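NIF3-related protein (Bacillus cereus, PDB 2GX8) is of unknown function but binds a pair of zinc ions at a dimetal site conserved in the NIF3 family and carries an additional, probably regulatory, domain. Local coordinates at residues M279-F284 with D305-V310; L292-A297 with H357-V362; G314-K319 with T334-Y339; K319-A324 with M346-N351; D330-G335 with L350-P355. All blocks are in the same frame, centred on the assembly; numbering follows the deposited sequence.

Interaction 1 of 5, residues M279-F284 with D305-V310; sequences MTLGQF and DKVRKV
The last hydrogen-bonded pair of an antiparallel ladder joins M279 to V307, just where strand 270-280 gives way to helix 281-292. Two backbone bonds hold this pair: V307 N reaches M279 O at 2.7 Å in an almost straight line, and the return bond, M279 N to V307 O, is longer at 3.3 Å. One step on, T280 faces K306 as a non-hydrogen-bonded pair, and T280 CA comes 3.1 Å from D305 O in a CA-H...O contact. That same carbonyl receives a weak bond from L281 N, beyond which the chain coils into the helix. T280 is its N-cap: OG1, tucked between the backbone N and the carbonyl carbon (chi1 67°), turns back to take a weak capping bond from Q283 N.

F284 supplies most of the apolar contact, with L281 CD1 near V307 CG1 as a looser addition. F284 CB lies against CG2 of V307 at 3.7 Å, the two side chains crossing at about a right angle. Its ring reaches V310, whose side chain comes from the opposite direction, F284 CZ lying 3.6 Å from V310 CG1. The phenyl group runs along strand 306-313 because chi1 is 172°, with CG trans to the amide nitrogen, and meets both valines obliquely. Helix 281-292 lies against the sheet, where L281 and F284 also pack on V331 of strand 331-335 and V353 of strand 351-354.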
# COMPACT_ATOMS: atom_id res chain seq x y z
N MET C 279 -33.61 -33.28 13.91
CA MET C 279 -33.88 -33.76 12.57
C MET C 279 -32.55 -34.14 11.95
O MET C 279 -31.48 -33.75 12.45
CB MET C 279 -34.35 -32.62 11.66
CG MET C 279 -35.50 -31.79 12.12
SD MET C 279 -35.74 -30.60 10.82
CE MET C 279 -37.03 -29.60 11.54
N THR C 280 -32.63 -34.84 10.81
CA THR C 280 -31.44 -35.14 10.04
C THR C 280 -31.19 -33.92 9.16
O THR C 280 -32.06 -33.04 9.06
CB THR C 280 -31.58 -36.42 9.16
OG1 THR C 280 -32.54 -36.20 8.12
CG2 THR C 280 -31.99 -37.65 10.01
N LEU C 281 -30.02 -33.86 8.52
CA LEU C 281 -29.68 -32.75 7.66
C LEU C 281 -30.63 -32.77 6.47
O LEU C 281 -31.17 -31.75 6.09
CB LEU C 281 -28.22 -32.88 7.21
CG LEU C 281 -27.60 -31.83 6.31
CD1 LEU C 281 -27.72 -30.41 6.86
CD2 LEU C 281 -26.15 -32.21 6.08
N GLY C 282 -30.89 -33.97 5.93
CA GLY C 282 -31.81 -34.16 4.80
C GLY C 282 -33.20 -33.57 5.00
O GLY C 282 -33.72 -32.92 4.10
N GLN C 283 -33.79 -33.80 6.18
CA GLN C 283 -35.10 -33.19 6.49
C GLN C 283 -35.02 -31.76 6.97
O GLN C 283 -35.99 -31.01 6.86
CB GLN C 283 -35.89 -34.01 7.49
CG GLN C 283 -35.08 -34.54 8.59
CD GLN C 283 -35.87 -35.51 9.43
OE1 GLN C 283 -36.77 -35.11 10.18
NE2 GLN C 283 -35.53 -36.79 9.33
N PHE C 284 -33.88 -31.37 7.54
CA PHE C 284 -33.73 -29.98 7.88
C PHE C 284 -33.70 -29.18 6.58
O PHE C 284 -34.37 -28.17 6.47
CB PHE C 284 -32.49 -29.71 8.71
CG PHE C 284 -32.24 -28.25 8.90
CD1 PHE C 284 -33.11 -27.48 9.66
CD2 PHE C 284 -31.15 -27.64 8.29
CE1 PHE C 284 -32.90 -26.13 9.83
CE2 PHE C 284 -30.91 -26.27 8.45
CZ PHE C 284 -31.78 -25.51 9.21
N ASP C 305 -26.98 -37.15 9.18
CA ASP C 305 -26.41 -36.63 10.42
C ASP C 305 -27.48 -35.88 11.18
O ASP C 305 -28.37 -35.29 10.58
CB ASP C 305 -25.20 -35.71 10.15
CG ASP C 305 -23.92 -36.50 9.83
OD1 ASP C 305 -23.93 -37.76 9.92
OD2 ASP C 305 -22.90 -35.85 9.51
N LYS C 306 -27.41 -35.93 12.50
CA LYS C 306 -28.39 -35.23 13.31
C LYS C 306 -28.08 -33.73 13.45
O LYS C 306 -26.93 -33.33 13.63
CB LYS C 306 -28.46 -35.91 14.67
CG LYS C 306 -29.01 -37.35 14.64
CD LYS C 306 -30.41 -37.34 14.08
CE LYS C 306 -31.15 -38.63 14.31
NZ LYS C 306 -32.52 -38.52 13.75
N VAL C 307 -29.11 -32.90 13.32
CA VAL C 307 -28.91 -31.48 13.54
C VAL C 307 -29.92 -30.94 14.54
O VAL C 307 -31.11 -31.23 14.47
CB VAL C 307 -28.95 -30.62 12.26
CG1 VAL C 307 -27.88 -31.06 11.25
CG2 VAL C 307 -30.33 -30.59 11.62
N ARG C 308 -29.40 -30.13 15.46
CA ARG C 308 -30.20 -29.52 16.51
C ARG C 308 -29.98 -28.00 16.57
O ARG C 308 -30.95 -27.24 16.53
CB ARG C 308 -29.90 -30.18 17.86
CG ARG C 308 -30.54 -29.49 19.06
CD ARG C 308 -32.04 -29.73 19.20
NE ARG C 308 -32.47 -29.38 20.57
CZ ARG C 308 -33.73 -29.30 20.97
NH1 ARG C 308 -34.72 -29.53 20.11
NH2 ARG C 308 -34.00 -28.98 22.23
N LYS C 309 -28.73 -27.54 16.69
CA LYS C 309 -28.56 -26.09 16.64
C LYS C 309 -28.13 -25.63 15.27
O LYS C 309 -27.24 -26.21 14.65
CB LYS C 309 -27.73 -25.48 17.76
CG LYS C 309 -26.25 -25.57 17.67
CD LYS C 309 -25.59 -25.00 18.94
CE LYS C 309 -25.85 -23.52 19.15
NZ LYS C 309 -25.14 -23.03 20.38
N VAL C 310 -28.78 -24.55 14.84
CA VAL C 310 -28.67 -24.00 13.52
C VAL C 310 -28.16 -22.56 13.52
O VAL C 310 -28.62 -21.73 14.30
CB VAL C 310 -30.08 -23.97 12.88
CG1 VAL C 310 -30.06 -23.34 11.48
CG2 VAL C 310 -30.71 -25.35 12.86

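Interaction 2 of 5, residues L292-A297 with H357-V362; sequences LDVKGA and HNVEKV. With ZN (zinc ion), chain L; ZN (zinc ion), chain M.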
# COMPACT_ATOMS: atom_id res chain seq x y z
N LEU C 292 -38.39 -21.25 3.92
CA LEU C 292 -37.87 -20.07 3.22
C LEU C 292 -38.37 -19.90 1.79
O LEU C 292 -37.90 -19.00 1.10
CB LEU C 292 -36.35 -20.05 3.24
CG LEU C 292 -35.68 -20.07 4.61
CD1 LEU C 292 -34.17 -19.87 4.44
CD2 LEU C 292 -36.26 -19.01 5.52
N ASP C 293 -39.31 -20.75 1.35
CA ASP C 293 -39.98 -20.66 0.05
C ASP C 293 -39.04 -20.75 -1.14
O ASP C 293 -39.02 -19.86 -2.00
CB ASP C 293 -40.86 -19.40 -0.02
CG ASP C 293 -41.80 -19.37 -1.26
OD1 ASP C 293 -42.01 -20.42 -1.91
OD2 ASP C 293 -42.35 -18.29 -1.56
N VAL C 294 -38.24 -21.80 -1.19
CA VAL C 294 -37.36 -22.03 -2.32
C VAL C 294 -37.58 -23.40 -2.95
O VAL C 294 -37.95 -24.37 -2.26
CB VAL C 294 -35.86 -21.77 -2.01
CG1 VAL C 294 -35.64 -20.29 -1.70
CG2 VAL C 294 -35.38 -22.62 -0.89
N LYS C 295 -37.38 -23.48 -4.26
CA LYS C 295 -37.58 -24.74 -4.96
C LYS C 295 -36.42 -25.71 -4.79
O LYS C 295 -36.61 -26.91 -4.76
CB LYS C 295 -37.96 -24.46 -6.41
CG LYS C 295 -39.21 -23.56 -6.53
CD LYS C 295 -40.46 -24.19 -5.83
CE LYS C 295 -41.63 -23.19 -5.63
NZ LYS C 295 -41.28 -22.02 -4.73
N GLY C 296 -35.21 -25.19 -4.66
CA GLY C 296 -34.06 -26.07 -4.46
C GLY C 296 -33.00 -25.50 -3.53
O GLY C 296 -32.99 -24.31 -3.26
N ALA C 297 -32.11 -26.35 -3.04
CA ALA C 297 -30.99 -25.92 -2.19
C ALA C 297 -29.79 -26.83 -2.45
O ALA C 297 -29.94 -27.88 -3.08
CB ALA C 297 -31.37 -25.93 -0.69
N HIS C 357 -28.79 -16.73 -1.82
CA HIS C 357 -28.71 -15.38 -1.28
C HIS C 357 -30.11 -14.72 -1.30
O HIS C 357 -30.45 -13.94 -0.42
CB HIS C 357 -27.76 -14.59 -2.18
CG HIS C 357 -27.25 -13.31 -1.61
ND1 HIS C 357 -25.93 -12.93 -1.71
CD2 HIS C 357 -27.89 -12.29 -0.98
CE1 HIS C 357 -25.77 -11.73 -1.17
NE2 HIS C 357 -26.94 -11.33 -0.70
N ASN C 358 -30.93 -15.07 -2.28
CA ASN C 358 -32.24 -14.48 -2.44
C ASN C 358 -33.22 -14.75 -1.31
O ASN C 358 -34.28 -14.16 -1.32
CB ASN C 358 -32.85 -14.89 -3.77
CG ASN C 358 -34.10 -14.12 -4.12
OD1 ASN C 358 -34.03 -12.95 -4.53
ND2 ASN C 358 -35.25 -14.77 -3.99
N VAL C 359 -32.88 -15.60 -0.34
CA VAL C 359 -33.80 -15.83 0.77
C VAL C 359 -33.91 -14.59 1.67
O VAL C 359 -34.76 -14.54 2.55
CB VAL C 359 -33.47 -17.11 1.60
CG1 VAL C 359 -33.41 -18.32 0.69
CG2 VAL C 359 -32.18 -16.97 2.38
N GLU C 360 -33.04 -13.61 1.46
CA GLU C 360 -33.10 -12.33 2.18
C GLU C 360 -34.31 -11.51 1.77
O GLU C 360 -34.55 -10.46 2.30
CB GLU C 360 -31.89 -11.49 1.86
CG GLU C 360 -30.67 -11.96 2.51
CD GLU C 360 -29.54 -10.98 2.30
OE1 GLU C 360 -29.40 -10.45 1.17
OE2 GLU C 360 -28.81 -10.71 3.27
N LYS C 361 -35.03 -12.00 0.78
CA LYS C 361 -36.23 -11.36 0.30
C LYS C 361 -37.27 -11.20 1.43
O LYS C 361 -38.21 -10.42 1.30
CB LYS C 361 -36.80 -12.22 -0.84
CG LYS C 361 -37.28 -13.59 -0.36
CD LYS C 361 -37.90 -14.36 -1.49
CE LYS C 361 -38.48 -15.69 -1.03
NZ LYS C 361 -37.51 -16.79 -1.00
N VAL C 362 -37.09 -11.92 2.55
CA VAL C 362 -38.04 -11.86 3.70
C VAL C 362 -38.04 -10.48 4.31
O VAL C 362 -38.93 -10.09 5.03
CB VAL C 362 -37.64 -12.83 4.81
CG1 VAL C 362 -37.93 -14.24 4.39
CG2 VAL C 362 -36.15 -12.64 5.18
ZN ZN L . -27.20 -9.53 0.42
ZN ZN M . -28.01 -8.72 3.54
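K361 reaches across to the C-terminal end of helix 281-292, and its NZ donates a hydrogen bond of 3.1 Å to L292 O, nearly in line with the carbonyl. The lysine leaves its backbone with CG between N and the carbonyl carbon (chi1 66°), runs extended through chi2 and chi3, and bends only at the last torsion (chi4 -86°), which turns the ammonium group onto its acceptor.

Beside this polar tie, V359 is met by two aliphatic groups. CD1 of L292 sits 4.0 Å from V359 CB, the side chains crossing at a slant, while V294 CG1 touches V359 CG1 at 3.8 Å nearly at right angles.

The 3-10 turn that carries V359 and K361 also holds zinc ligands. H357 NE2 binds one zinc ion at 2.1 Å; E360 bridges both, with OE1 on that ion and OE2 on the other at 2.2 Å. H93 completes the first site, H92 and D131 the second. A lysine charge met by a helix-end carbonyl, where the helix dipole is negative, is probably favourable, and the bond joins that helix end directly to the metal-binding turn.

Interaction 3 of 5, residues G314-K319 with T334-Y339; sequences GGDGNK and TGDMYY
The carboxamide of N318 is gripped at both ends by the chain of residues 336-338. ND2 donates to D336 O at 2.8 Å; the acceptor lies in the amide plane, although the nitrogen stands well above the plane of the D336 carbonyl. OD1 accepts from Y338 N at 3.0 Å in a nearly straight bond (168°). Holding both ends fixes which way the amide is flipped. It also brings ND2 to 3.2 Å from CD1 of the Y338 ring, whose plane is turned 34° from that of the amide, and M337 SD to 3.6 Å from OD1.

D316 OD2 accepts from N318 N, closing an Asx turn that positions N318. Earlier in the loop, G335 N donates to G315 O at 2.9 Å, the backbone bond of the parallel bridge between D316 and G335. T334 OG1 approaches G317 N within 3.1 Å, but its main partner is L313 O.

D336 OD2 bonds H357 ND1, so this aspartate is a second-shell residue to the zinc ion bound by H357, and would be expected to make the imidazole a stronger donor to the metal. By pinning the backbone on both sides of M337, N318 probably helps hold D336 in that position.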
# COMPACT_ATOMS: atom_id res chain seq x y z
N GLY C 314 -28.21 -14.46 6.31
CA GLY C 314 -28.72 -14.22 4.96
C GLY C 314 -27.65 -13.56 4.13
O GLY C 314 -26.89 -12.77 4.66
N GLY C 315 -27.56 -13.88 2.83
CA GLY C 315 -26.55 -13.23 1.99
C GLY C 315 -25.29 -14.08 1.89
O GLY C 315 -25.36 -15.29 2.11
N ASP C 316 -24.15 -13.45 1.57
CA ASP C 316 -22.85 -14.12 1.49
C ASP C 316 -22.24 -14.34 2.90
O ASP C 316 -21.70 -13.40 3.52
CB ASP C 316 -21.87 -13.33 0.60
CG ASP C 316 -20.48 -14.01 0.46
OD1 ASP C 316 -19.58 -13.47 -0.24
OD2 ASP C 316 -20.28 -15.10 1.04
N GLY C 317 -22.32 -15.58 3.40
CA GLY C 317 -21.76 -15.88 4.70
C GLY C 317 -20.58 -16.86 4.73
O GLY C 317 -20.31 -17.50 5.75
N ASN C 318 -19.89 -16.96 3.60
CA ASN C 318 -18.68 -17.74 3.45
C ASN C 318 -17.64 -17.46 4.53
O ASN C 318 -16.92 -18.34 4.97
CB ASN C 318 -18.05 -17.35 2.13
CG ASN C 318 -18.73 -17.98 0.94
OD1 ASN C 318 -18.72 -19.19 0.79
ND2 ASN C 318 -19.27 -17.14 0.06
N LYS C 319 -17.56 -16.20 4.95
CA LYS C 319 -16.58 -15.78 5.93
C LYS C 319 -16.84 -16.19 7.39
O LYS C 319 -15.96 -16.05 8.24
CB LYS C 319 -16.35 -14.26 5.83
CG LYS C 319 -15.60 -13.86 4.57
CD LYS C 319 -15.00 -12.46 4.70
CE LYS C 319 -13.95 -12.20 3.59
NZ LYS C 319 -13.18 -10.90 3.79
N THR C 334 -26.73 -20.43 4.79
CA THR C 334 -26.24 -19.17 4.21
C THR C 334 -26.17 -19.25 2.68
O THR C 334 -26.19 -20.35 2.13
CB THR C 334 -24.85 -18.83 4.82
OG1 THR C 334 -24.47 -17.48 4.50
CG2 THR C 334 -23.80 -19.84 4.37
N GLY C 335 -26.05 -18.12 1.99
CA GLY C 335 -25.96 -18.12 0.54
C GLY C 335 -24.56 -18.02 -0.02
O GLY C 335 -23.58 -17.82 0.71
N ASP C 336 -24.46 -18.21 -1.33
CA ASP C 336 -23.21 -18.05 -2.08
C ASP C 336 -22.06 -18.93 -1.65
O ASP C 336 -20.91 -18.54 -1.75
CB ASP C 336 -22.79 -16.59 -2.06
CG ASP C 336 -23.74 -15.70 -2.82
OD1 ASP C 336 -24.34 -16.22 -3.80
OD2 ASP C 336 -23.90 -14.50 -2.42
N MET C 337 -22.35 -20.14 -1.23
CA MET C 337 -21.29 -21.02 -0.75
C MET C 337 -20.22 -21.38 -1.81
O MET C 337 -20.53 -22.02 -2.83
CB MET C 337 -21.94 -22.27 -0.15
CG MET C 337 -21.04 -23.01 0.77
SD MET C 337 -20.54 -21.97 2.16
CE MET C 337 -19.17 -22.95 2.56
N TYR C 338 -18.97 -20.98 -1.56
CA TYR C 338 -17.87 -21.26 -2.47
C TYR C 338 -17.31 -22.68 -2.29
O TYR C 338 -17.23 -23.20 -1.18
CB TYR C 338 -16.73 -20.26 -2.32
CG TYR C 338 -16.99 -18.99 -3.10
CD1 TYR C 338 -17.33 -17.78 -2.45
CD2 TYR C 338 -16.93 -19.00 -4.50
CE1 TYR C 338 -17.60 -16.60 -3.19
CE2 TYR C 338 -17.21 -17.85 -5.24
CZ TYR C 338 -17.54 -16.65 -4.59
OH TYR C 338 -17.80 -15.55 -5.37
N TYR C 339 -16.88 -23.26 -3.39
CA TYR C 339 -16.37 -24.64 -3.39
C TYR C 339 -15.35 -24.86 -2.29
O TYR C 339 -15.50 -25.77 -1.49
CB TYR C 339 -15.75 -24.94 -4.76
CG TYR C 339 -15.31 -26.38 -4.99
CD1 TYR C 339 -13.96 -26.73 -4.98
CD2 TYR C 339 -16.24 -27.37 -5.28
CE1 TYR C 339 -13.54 -28.07 -5.21
CE2 TYR C 339 -15.84 -28.70 -5.53
CZ TYR C 339 -14.50 -29.05 -5.50
OH TYR C 339 -14.13 -30.37 -5.73

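Interaction 4 of 5, residues K319-A324 with M346-N351; sequences KYINQA and MMLGLN
Two helix ends face each other here, the first turn of helix 321-326 and the last of helix 339-348, with the CA atoms of I321 and L350 and of N322 and L348 each 7.7 Å apart. Two leucines from the second helix end fill the gap. L348 directs CD1 at I321, 3.9 Å from the CD1 of that isoleucine and 3.6 Å from its carbonyl O, and the two side chains cross at about a right angle. The other branch, CD2, meets the amide of N322, with ND2 at 3.5 Å, a contact of a methyl with a polar group.

L350 comes in one level deeper. Its CG stands anti to the backbone N (chi1 -179°), which sends CD2 over I321 CB at 4.0 Å and against the methyl CB of A324 at 4.1 Å. The same CD2 also lies 3.6 Å from I321 O, so this carbonyl is flanked by a methyl from each leucine.

Both leucines can point the same way because the helix stops between them. G349, with positive phi, is the C' residue of a Schellman motif in which L350 N bonds A345 O, while G349 N makes a weak bond to M346 O. The chain then enters strand 351-354. Helix 321-326 and L350 cover one face of the sheet: I321, A324 and L350 all pack on Y332 of strand 331-335, and A324 also reaches A311 of strand 306-313.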
# COMPACT_ATOMS: atom_id res chain seq x y z
N LYS C 319 -17.56 -16.20 4.95
CA LYS C 319 -16.58 -15.78 5.93
C LYS C 319 -16.84 -16.19 7.39
O LYS C 319 -15.96 -16.05 8.24
CB LYS C 319 -16.35 -14.26 5.83
CG LYS C 319 -15.60 -13.86 4.57
CD LYS C 319 -15.00 -12.46 4.70
CE LYS C 319 -13.95 -12.20 3.59
NZ LYS C 319 -13.18 -10.90 3.79
N TYR C 320 -18.03 -16.74 7.67
CA TYR C 320 -18.40 -17.07 9.05
C TYR C 320 -18.57 -18.53 9.37
O TYR C 320 -19.21 -18.87 10.36
CB TYR C 320 -19.63 -16.29 9.44
CG TYR C 320 -19.35 -14.83 9.23
CD1 TYR C 320 -19.85 -14.16 8.13
CD2 TYR C 320 -18.51 -14.14 10.09
CE1 TYR C 320 -19.55 -12.79 7.91
CE2 TYR C 320 -18.20 -12.80 9.90
CZ TYR C 320 -18.72 -12.13 8.81
OH TYR C 320 -18.40 -10.78 8.61
N ILE C 321 -17.96 -19.40 8.58
CA ILE C 321 -18.04 -20.81 8.87
C ILE C 321 -17.30 -21.18 10.17
O ILE C 321 -17.72 -22.12 10.86
CB ILE C 321 -17.60 -21.70 7.66
CG1 ILE C 321 -16.12 -21.54 7.39
CG2 ILE C 321 -18.42 -21.33 6.41
CD1 ILE C 321 -15.54 -22.61 6.49
N ASN C 322 -16.22 -20.47 10.51
CA ASN C 322 -15.46 -20.79 11.71
C ASN C 322 -16.19 -20.39 12.94
O ASN C 322 -16.17 -21.10 13.95
CB ASN C 322 -14.06 -20.18 11.67
CG ASN C 322 -13.13 -20.97 10.78
OD1 ASN C 322 -13.00 -20.67 9.60
ND2 ASN C 322 -12.55 -22.04 11.32
N GLN C 323 -16.87 -19.26 12.84
CA GLN C 323 -17.69 -18.73 13.92
C GLN C 323 -18.84 -19.68 14.18
O GLN C 323 -19.05 -20.12 15.30
CB GLN C 323 -18.16 -17.31 13.56
CG GLN C 323 -18.79 -16.52 14.70
CD GLN C 323 -17.88 -16.23 15.94
OE1 GLN C 323 -16.69 -16.57 15.99
NE2 GLN C 323 -18.47 -15.60 16.95
N ALA C 324 -19.55 -20.03 13.12
CA ALA C 324 -20.68 -20.98 13.19
C ALA C 324 -20.32 -22.28 13.90
O ALA C 324 -21.09 -22.76 14.71
CB ALA C 324 -21.23 -21.25 11.80
N MET C 346 -16.60 -28.97 5.53
CA MET C 346 -16.59 -30.41 5.80
C MET C 346 -15.45 -30.74 6.76
O MET C 346 -15.64 -31.54 7.66
CB MET C 346 -16.43 -31.25 4.53
CG MET C 346 -17.18 -30.74 3.36
SD MET C 346 -17.37 -31.93 2.05
CE MET C 346 -16.05 -33.10 2.36
N MET C 347 -14.28 -30.12 6.57
CA MET C 347 -13.12 -30.30 7.48
C MET C 347 -13.38 -29.81 8.91
O MET C 347 -12.80 -30.33 9.85
CB MET C 347 -11.84 -29.65 6.91
CG MET C 347 -11.17 -30.52 5.84
SD MET C 347 -9.56 -29.99 5.26
CE MET C 347 -10.05 -28.40 4.63
N LEU C 348 -14.21 -28.78 9.08
CA LEU C 348 -14.55 -28.30 10.42
C LEU C 348 -15.57 -29.25 11.07
O LEU C 348 -15.67 -29.32 12.28
CB LEU C 348 -15.15 -26.90 10.39
CG LEU C 348 -14.28 -25.72 9.98
CD1 LEU C 348 -15.12 -24.46 9.89
CD2 LEU C 348 -13.11 -25.52 10.96
N GLY C 349 -16.29 -30.00 10.23
CA GLY C 349 -17.37 -30.87 10.70
C GLY C 349 -18.69 -30.09 10.71
O GLY C 349 -19.59 -30.40 11.47
N LEU C 350 -18.79 -29.06 9.86
CA LEU C 350 -19.99 -28.22 9.78
C LEU C 350 -20.86 -28.52 8.55
O LEU C 350 -20.38 -28.48 7.41
CB LEU C 350 -19.58 -26.74 9.73
CG LEU C 350 -20.69 -25.69 9.66
CD1 LEU C 350 -21.44 -25.60 10.97
CD2 LEU C 350 -20.07 -24.34 9.30
N ASN C 351 -22.13 -28.80 8.78
CA ASN C 351 -23.05 -29.03 7.69
C ASN C 351 -23.51 -27.68 7.17
O ASN C 351 -23.44 -26.68 7.88
CB ASN C 351 -24.22 -29.83 8.16
CG ASN C 351 -23.83 -31.21 8.61
OD1 ASN C 351 -22.78 -31.74 8.20
ND2 ASN C 351 -24.65 -31.81 9.42

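Interaction 5 of 5, residues D330-G335 with L350-P355; sequences DVYVTG and LNIVDP
Backbone bonds make this a parallel strand pair, with V331 level with N351, Y332 with I352 and V333 with V353. Y332 N donates to N351 O at 2.8 Å, V353 N to Y332 O, and T334 N to V353 O at 3.3 Å. The last donor lies in the plane of its carbonyl, whereas the first two stand above theirs. A weak bond from N351 N to D330 O starts the ladder, and CA-H...O contacts fill the intervals between its rungs.

Apolar contacts occur on both faces. On the face of V331 and V333, CG2 of V331 touches CG2 of V353 at 3.9 Å, and CG1 of V333, anti to the backbone N (chi1 178°), meets P355 CG at 3.8 Å. On the other face, Y332 CD1 comes 4.3 Å from I352 CD1, and T334 CG2 lies over one face of the tyrosine ring near its rim.

Y332 OH bonds G317 O, and D354 forms a salt bridge with R298 while also accepting from M337 N.

The two strands and helix 339-348 between them form a right-handed beta-alpha-beta unit. Strand 306-313 lines the far side of 331-335, with helix 281-292 on the valine face and helix 321-326 on the tyrosine face.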
# COMPACT_ATOMS: atom_id res chain seq x y z
N ASP C 330 -24.63 -27.18 14.21
CA ASP C 330 -24.65 -28.52 13.64
C ASP C 330 -24.78 -28.35 12.13
O ASP C 330 -24.32 -29.20 11.36
CB ASP C 330 -25.87 -29.31 14.14
CG ASP C 330 -25.72 -29.76 15.58
OD1 ASP C 330 -24.62 -30.25 15.95
OD2 ASP C 330 -26.71 -29.67 16.33
N VAL C 331 -25.40 -27.23 11.74
CA VAL C 331 -25.66 -26.90 10.36
C VAL C 331 -25.64 -25.38 10.20
O VAL C 331 -26.01 -24.65 11.11
CB VAL C 331 -27.05 -27.43 9.91
CG1 VAL C 331 -28.13 -26.78 10.68
CG2 VAL C 331 -27.29 -27.19 8.41
N TYR C 332 -25.24 -24.90 9.03
CA TYR C 332 -25.17 -23.47 8.76
C TYR C 332 -25.96 -23.12 7.49
O TYR C 332 -25.67 -23.64 6.44
CB TYR C 332 -23.69 -23.05 8.69
CG TYR C 332 -23.37 -21.57 8.41
CD1 TYR C 332 -22.25 -21.23 7.65
CD2 TYR C 332 -24.16 -20.52 8.91
CE1 TYR C 332 -21.91 -19.88 7.39
CE2 TYR C 332 -23.83 -19.13 8.64
CZ TYR C 332 -22.70 -18.85 7.88
OH TYR C 332 -22.31 -17.53 7.58
N VAL C 333 -26.94 -22.23 7.61
CA VAL C 333 -27.77 -21.84 6.48
C VAL C 333 -27.36 -20.48 5.97
O VAL C 333 -27.65 -19.49 6.61
CB VAL C 333 -29.26 -21.72 6.89
CG1 VAL C 333 -30.10 -21.27 5.71
CG2 VAL C 333 -29.76 -23.02 7.43
N THR C 334 -26.73 -20.43 4.79
CA THR C 334 -26.24 -19.17 4.21
C THR C 334 -26.17 -19.25 2.68
O THR C 334 -26.19 -20.35 2.13
CB THR C 334 -24.85 -18.83 4.82
OG1 THR C 334 -24.47 -17.48 4.50
CG2 THR C 334 -23.80 -19.84 4.37
N GLY C 335 -26.05 -18.12 1.99
CA GLY C 335 -25.96 -18.12 0.54
C GLY C 335 -24.56 -18.02 -0.02
O GLY C 335 -23.58 -17.82 0.71
N LEU C 350 -18.79 -29.06 9.86
CA LEU C 350 -19.99 -28.22 9.78
C LEU C 350 -20.86 -28.52 8.55
O LEU C 350 -20.38 -28.48 7.41
CB LEU C 350 -19.58 -26.74 9.73
CG LEU C 350 -20.69 -25.69 9.66
CD1 LEU C 350 -21.44 -25.60 10.97
CD2 LEU C 350 -20.07 -24.34 9.30
N ASN C 351 -22.13 -28.80 8.78
CA ASN C 351 -23.05 -29.03 7.69
C ASN C 351 -23.51 -27.68 7.17
O ASN C 351 -23.44 -26.68 7.88
CB ASN C 351 -24.22 -29.83 8.16
CG ASN C 351 -23.83 -31.21 8.61
OD1 ASN C 351 -22.78 -31.74 8.20
ND2 ASN C 351 -24.65 -31.81 9.42
N ILE C 352 -23.99 -27.66 5.93
CA ILE C 352 -24.42 -26.43 5.32
C ILE C 352 -25.62 -26.67 4.47
O ILE C 352 -25.73 -27.70 3.84
CB ILE C 352 -23.31 -25.84 4.39
CG1 ILE C 352 -21.96 -25.84 5.12
CG2 ILE C 352 -23.71 -24.46 3.83
CD1 ILE C 352 -21.26 -24.58 5.08
N VAL C 353 -26.56 -25.74 4.52
CA VAL C 353 -27.66 -25.74 3.58
C VAL C 353 -27.60 -24.35 2.94
O VAL C 353 -27.59 -23.38 3.64
CB VAL C 353 -29.01 -25.92 4.23
CG1 VAL C 353 -30.05 -25.84 3.17
CG2 VAL C 353 -29.09 -27.33 4.98
N ASP C 354 -27.58 -24.28 1.61
CA ASP C 354 -27.48 -23.02 0.86
C ASP C 354 -28.77 -22.90 0.09
O ASP C 354 -28.92 -23.48 -0.98
CB ASP C 354 -26.29 -23.07 -0.10
CG ASP C 354 -26.08 -21.79 -0.89
OD1 ASP C 354 -26.95 -20.89 -0.88
OD2 ASP C 354 -25.00 -21.64 -1.52
N PRO C 355 -29.71 -22.12 0.62
CA PRO C 355 -30.96 -21.93 -0.07
C PRO C 355 -30.86 -20.77 -1.06
O PRO C 355 -31.83 -20.48 -1.74
CB PRO C 355 -31.92 -21.57 1.06
CG PRO C 355 -31.05 -20.88 2.09
CD PRO C 355 -29.64 -21.35 1.88

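Interactions 1, 3 and 5 share one sheet, in which strand 331-335 runs parallel to both 306-313 and 351-354. Helix 281-292 covers one face through interaction 1, and helix 321-326 the other through interaction 4. The centres of interactions 4 and 5 lie about 9 Å apart, as do those of 3 and 5. Along the chain, interaction 1 closes before 3, 4 and 5 open, and these three are nested within the loop that interaction 2 closes. Interactions 2 and 3 meet beside the zinc ions through H357 and D336, so the C-terminal ends of these strands border the dimetal site, to which H357 and E360 contribute ligands; interactions 2, 3 and 4 also touch the second subunit.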